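Local coordinates for Serine/threonine protein phosphatase Stp1 (Streptococcus agalactiae, PDB 2PK0) that probably removes phosphate from serine and threonine residues of target proteins as a magnesium-binding phosphatase of the PP2C family, at residues 22-27 with 56-61. Numbering follows the deposited sequence.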
loop_
_atom_site.group_PDB
_atom_site.type_symbol
_atom_site.label_atom_id
_atom_site.label_comp_id
_atom_site.label_asym_id
_atom_site.label_seq_id
_atom_site.Cartn_x
_atom_site.Cartn_y
_atom_site.Cartn_z
ATOM N N GLN A 22 -5.596 11.928 -4.197
ATOM C CA GLN A 22 -6.165 10.763 -4.880
ATOM C C GLN A 22 -5.742 9.435 -4.224
ATOM O O GLN A 22 -5.915 8.359 -4.806
ATOM C CB GLN A 22 -5.806 10.765 -6.371
ATOM C CG GLN A 22 -6.084 12.076 -7.103
ATOM C CD GLN A 22 -5.800 11.974 -8.593
ATOM O OE1 GLN A 22 -4.668 11.678 -9.017
ATOM N NE2 GLN A 22 -6.833 12.215 -9.401
ATOM N N ASP A 23 -5.165 9.512 -3.025
ATOM C CA ASP A 23 -4.904 8.308 -2.252
ATOM C C ASP A 23 -6.165 7.987 -1.458
ATOM O O ASP A 23 -6.893 8.917 -1.079
ATOM C CB ASP A 23 -3.765 8.519 -1.258
ATOM C CG ASP A 23 -2.372 8.506 -1.898
ATOM O OD1 ASP A 23 -2.223 8.188 -3.097
ATOM O OD2 ASP A 23 -1.409 8.822 -1.163
ATOM N N PHE A 24 -6.420 6.699 -1.203
ATOM C CA PHE A 24 -7.449 6.289 -0.229
ATOM C C PHE A 24 -6.947 5.189 0.713
ATOM O O PHE A 24 -6.228 4.299 0.287
ATOM C CB PHE A 24 -8.740 5.834 -0.929
ATOM C CG PHE A 24 -10.003 6.124 -0.136
ATOM C CD1 PHE A 24 -10.507 7.417 -0.047
ATOM C CD2 PHE A 24 -10.686 5.111 0.510
ATOM C CE1 PHE A 24 -11.675 7.691 0.684
ATOM C CE2 PHE A 24 -11.844 5.372 1.233
ATOM C CZ PHE A 24 -12.340 6.663 1.321
ATOM N N ILE A 25 -7.318 5.261 1.987
ATOM C CA ILE A 25 -6.948 4.230 2.975
ATOM C C ILE A 25 -8.086 3.929 3.983
ATOM O O ILE A 25 -8.821 4.845 4.401
ATOM C CB ILE A 25 -5.648 4.608 3.713
ATOM C CG1 ILE A 25 -4.967 3.379 4.322
ATOM C CG2 ILE A 25 -5.890 5.665 4.764
ATOM C CD1 ILE A 25 -3.685 3.732 5.066
ATOM N N ASN A 26 -8.253 2.648 4.328
ATOM C CA ASN A 26 -9.249 2.234 5.295
ATOM C C ASN A 26 -8.934 0.845 5.861
ATOM O O ASN A 26 -8.127 0.091 5.300
ATOM C CB ASN A 26 -10.646 2.252 4.681
ATOM C CG ASN A 26 -11.727 2.690 5.672
ATOM O OD1 ASN A 26 -11.514 2.685 6.881
ATOM N ND2 ASN A 26 -12.897 3.062 5.153
ATOM N N GLN A 27 -9.560 0.519 6.991
ATOM C CA GLN A 27 -9.465 -0.808 7.561
ATOM C C GLN A 27 -10.854 -1.421 7.698
ATOM O O GLN A 27 -11.855 -0.709 7.689
ATOM C CB GLN A 27 -8.736 -0.785 8.898
ATOM C CG GLN A 27 -9.472 -0.062 10.005
ATOM C CD GLN A 27 -8.675 -0.043 11.320
ATOM O OE1 GLN A 27 -8.270 -1.088 11.824
ATOM N NE2 GLN A 27 -8.452 1.147 11.866
ATOM N N THR A 56 -12.093 0.923 -5.204
ATOM C CA THR A 56 -11.364 -0.292 -4.872
ATOM C C THR A 56 -11.424 -0.579 -3.381
ATOM O O THR A 56 -11.896 -1.628 -2.986
ATOM C CB THR A 56 -9.896 -0.161 -5.280
ATOM O OG1 THR A 56 -9.816 0.099 -6.686
ATOM C CG2 THR A 56 -9.109 -1.423 -4.937
ATOM N N VAL A 57 -10.977 0.374 -2.571
ATOM C CA VAL A 57 -10.992 0.252 -1.117
ATOM C C VAL A 57 -12.393 0.004 -0.527
ATOM O O VAL A 57 -12.560 -0.904 0.273
ATOM C CB VAL A 57 -10.303 1.496 -0.432
ATOM C CG1 VAL A 57 -10.503 1.494 1.086
ATOM C CG2 VAL A 57 -8.805 1.560 -0.781
ATOM N N THR A 58 -13.393 0.782 -0.943
ATOM C CA THR A 58 -14.763 0.614 -0.429
ATOM C C THR A 58 -15.403 -0.723 -0.865
ATOM O O THR A 58 -15.878 -1.446 -0.018
ATOM C CB THR A 58 -15.688 1.836 -0.759
ATOM O OG1 THR A 58 -15.051 3.044 -0.343
ATOM C CG2 THR A 58 -17.035 1.756 -0.044
ATOM N N ASP A 59 -15.354 -1.055 -2.158
ATOM C CA ASP A 59 -15.907 -2.316 -2.694
ATOM C C ASP A 59 -15.299 -3.594 -2.105
ATOM O O ASP A 59 -16.032 -4.514 -1.709
ATOM C CB ASP A 59 -15.768 -2.386 -4.219
ATOM C CG ASP A 59 -16.733 -1.460 -4.951
ATOM O OD1 ASP A 59 -17.555 -0.777 -4.294
ATOM O OD2 ASP A 59 -16.662 -1.421 -6.204
ATOM N N LEU A 60 -13.969 -3.646 -2.074
ATOM C CA LEU A 60 -13.260 -4.792 -1.532
ATOM C C LEU A 60 -13.559 -4.978 -0.063
ATOM O O LEU A 60 -13.827 -6.092 0.373
ATOM C CB LEU A 60 -11.752 -4.632 -1.705
ATOM C CG LEU A 60 -11.066 -5.427 -2.817
ATOM C CD1 LEU A 60 -11.561 -5.026 -4.187
ATOM C CD2 LEU A 60 -9.594 -5.174 -2.705
ATOM N N GLY A 61 -13.532 -3.872 0.683
ATOM C CA GLY A 61 -13.669 -3.910 2.123
ATOM C C GLY A 61 -15.072 -4.209 2.579
ATOM O O GLY A 61 -15.294 -4.879 3.600
#
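Phe24 and Asn26 face Val57 where strand 23-27 runs alongside helix 56-61, the two short axes 8.6 Å apart at closest approach and 24° from parallel. This is the edge of the alpha-beta-beta-alpha sandwich of the PP2C fold. Strand 23-29 is an outermost strand of one of the two antiparallel sheets, and helix 48-64 packs on the outer side of that sheet. Val57 carries the contact from the helix side, pointing toward the strand and touching both Phe24 and Asn26, whose side chains leave the strand on that side. Ile25, between them in sequence, points the other way, into the sandwich.

The two methyl groups of Val57 do different work. CG1 is anti to the backbone N (chi1 171°), which carries it to the Phe24 ring. There Val57 CG1 meets the ring edge, close to the ring plane, at 3.7 Å from Phe24 CD2. Val57 CG1 also lies 3.7 Å from Asn26 CB, so it bridges the two strand residues. Val57 CG2 comes beside the strand's carbonyl oxygen, 3.9 Å from Phe24 O. Val57 also touches Ile38 and Ala40 of the neighbouring strand 35-43, which joins the helix to two strands.

No hydrogen bond crosses between the segments. Thr58 OG1 comes within 4.3 Å of Phe24 CE2 at an oblique angle, but its hydrogen bond is to Glu54 O within the helix. The strand leads out of the metal site, where Gln22 has backbone hydrogen bonds with Gly42 and Asp23 touches Asp41; the Phe24 side chain is set back, about 10 Å from a bound magnesium ion. At the other end, Asn26 turns its amide oxygen back on its own strand, where OD1 accepts a bent hydrogen bond from Gln27 N at 2.9 Å.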